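Local coordinates for protein haloacid dehalogenase-like hydrolase (Bacteroides thetaiotaomicron, PDB 2RBK) that is probably a magnesium-dependent phosphatase of the haloacid dehalogenase superfamily, its exact role in the cell being unsettled, at residues 27-32 against 249-254. Numbering follows the deposited sequence.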
loop_
_atom_site.group_PDB
_atom_site.type_symbol
_atom_site.label_atom_id
_atom_site.label_comp_id
_atom_site.label_asym_id
_atom_site.label_seq_id
_atom_site.Cartn_x
_atom_site.Cartn_y
_atom_site.Cartn_z
ATOM N N GLU A 27 18.136 2.810 10.850
ATOM C CA GLU A 27 19.524 3.273 10.601
ATOM C C GLU A 27 19.787 3.443 9.115
ATOM O O GLU A 27 20.423 4.429 8.701
ATOM C CB GLU A 27 20.486 2.217 11.213
ATOM C CG GLU A 27 20.440 2.301 12.727
ATOM C CD GLU A 27 21.068 1.133 13.414
ATOM O OE1 GLU A 27 21.563 0.180 12.786
ATOM O OE2 GLU A 27 21.080 1.159 14.657
ATOM N N ALA A 28 19.330 2.520 8.275
ATOM C CA ALA A 28 19.547 2.615 6.849
ATOM C C ALA A 28 18.867 3.836 6.263
ATOM O O ALA A 28 19.437 4.515 5.403
ATOM C CB ALA A 28 19.051 1.314 6.173
ATOM N N LEU A 29 17.641 4.114 6.679
ATOM C CA LEU A 29 16.910 5.272 6.145
ATOM C C LEU A 29 17.547 6.554 6.645
ATOM O O LEU A 29 17.593 7.549 5.884
ATOM C CB LEU A 29 15.406 5.140 6.396
ATOM C CG LEU A 29 14.631 4.395 5.340
ATOM C CD1 LEU A 29 15.097 2.976 5.134
ATOM C CD2 LEU A 29 13.152 4.242 5.773
ATOM N N GLU A 30 18.036 6.604 7.871
ATOM C CA GLU A 30 18.789 7.791 8.339
ATOM C C GLU A 30 19.987 8.032 7.433
ATOM O O GLU A 30 20.249 9.171 7.002
ATOM C CB GLU A 30 19.247 7.573 9.784
ATOM C CG GLU A 30 18.197 7.836 10.840
ATOM C CD GLU A 30 18.004 9.287 11.201
ATOM O OE1 GLU A 30 18.733 10.219 10.745
ATOM O OE2 GLU A 30 17.026 9.598 11.927
ATOM N N ALA A 31 20.731 6.946 7.142
ATOM C CA ALA A 31 21.927 7.115 6.331
ATOM C C ALA A 31 21.567 7.563 4.904
ATOM O O ALA A 31 22.224 8.418 4.326
ATOM C CB ALA A 31 22.701 5.799 6.282
ATOM N N ALA A 32 20.492 6.990 4.335
ATOM C CA ALA A 32 20.083 7.348 2.974
ATOM C C ALA A 32 19.613 8.797 2.928
ATOM O O ALA A 32 19.900 9.536 1.970
ATOM C CB ALA A 32 19.027 6.409 2.489
ATOM N N ASP A 249 17.411 -8.073 8.606
ATOM C CA ASP A 249 18.064 -6.859 8.070
ATOM C C ASP A 249 17.856 -6.751 6.549
ATOM O O ASP A 249 18.700 -6.176 5.869
ATOM C CB ASP A 249 19.542 -6.819 8.414
ATOM C CG ASP A 249 19.804 -6.991 9.892
ATOM O OD1 ASP A 249 19.493 -6.066 10.632
ATOM O OD2 ASP A 249 20.218 -8.072 10.380
ATOM N N GLY A 250 16.737 -7.218 6.008
ATOM C CA GLY A 250 16.559 -7.199 4.556
ATOM C C GLY A 250 16.695 -5.826 3.937
ATOM O O GLY A 250 17.342 -5.689 2.880
ATOM N N ILE A 251 16.066 -4.810 4.511
ATOM C CA ILE A 251 16.157 -3.481 3.865
ATOM C C ILE A 251 17.570 -2.966 3.870
ATOM O O ILE A 251 18.108 -2.514 2.854
ATOM C CB ILE A 251 15.156 -2.489 4.530
ATOM C CG1 ILE A 251 13.711 -2.884 4.313
ATOM C CG2 ILE A 251 15.463 -1.084 4.050
ATOM C CD1 ILE A 251 13.269 -2.880 2.886
ATOM N N SER A 252 18.215 -2.992 5.060
ATOM C CA SER A 252 19.571 -2.476 5.176
ATOM C C SER A 252 20.534 -3.211 4.248
ATOM O O SER A 252 21.356 -2.611 3.546
ATOM C CB SER A 252 20.013 -2.574 6.639
ATOM O OG SER A 252 21.377 -2.206 6.762
ATOM N N LYS A 253 20.423 -4.542 4.214
ATOM C CA LYS A 253 21.289 -5.336 3.349
ATOM C C LYS A 253 21.107 -4.964 1.900
ATOM O O LYS A 253 22.112 -4.880 1.143
ATOM C CB LYS A 253 21.042 -6.831 3.553
ATOM C CG LYS A 253 21.623 -7.353 4.856
ATOM C CD LYS A 253 21.102 -8.771 5.097
ATOM C CE LYS A 253 21.776 -9.433 6.312
ATOM N NZ LYS A 253 21.086 -10.712 6.636
ATOM N N ALA A 254 19.877 -4.758 1.457
ATOM C CA ALA A 254 19.655 -4.381 0.063
ATOM C C ALA A 254 20.276 -3.019 -0.256
ATOM O O ALA A 254 20.896 -2.820 -1.294
ATOM C CB ALA A 254 18.177 -4.408 -0.271
#
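Ala28 and Ser252 bring two helices together at close range, their CA atoms 5.4 Å apart. The methyl of Ala28 points toward the other helix and rests against the backbone of Ser252 as much as against its side chain: Ala28 CB lies 4.0 Å from Ser252 CA and equally 4.0 Å from Ser252 CB. These two carbons make the nearest approaches. Ser252 OG, trans to the backbone N (chi1 174°) and next to the carbonyl carbon, lies slightly farther from the methyl and makes no hydrogen bond across the contact.

A second apolar contact runs between branched side chains. Leu29 leaves its helix at a slant to the partner, but in one of its two conformers CD1 comes 4.2 Å from CG2 of Ile251; the other conformer makes this touch less certain. Ile251 starts out toward helix 23-34 and extends this branch to the leucine. Both residues also touch Phe7 on strand 4-7, which places the pair between the helices and the central sheet. Met255, one turn after Ile251, continues the seam against Ala28, Leu29 and Ala32.

No hydrogen bond or salt bridge joins the two segments. Asp249 precedes helix 250-258 without capping it by its side chain; its OD1 bonds Ser24 OG instead, near the start of helix 23-34.

The contact thus fastens the C-terminal helix 250-258 to the first helix of the Rossmann-like HAD core, beside the strand leading to the magnesium site; the Ile251 side chain is about 10 Å from the bound magnesium. Between Ala28 and Ser252 the attraction is mainly dispersive and hydrophobic, and the close spacing is probably set by the small size of these two residues, since no directed bond spans it.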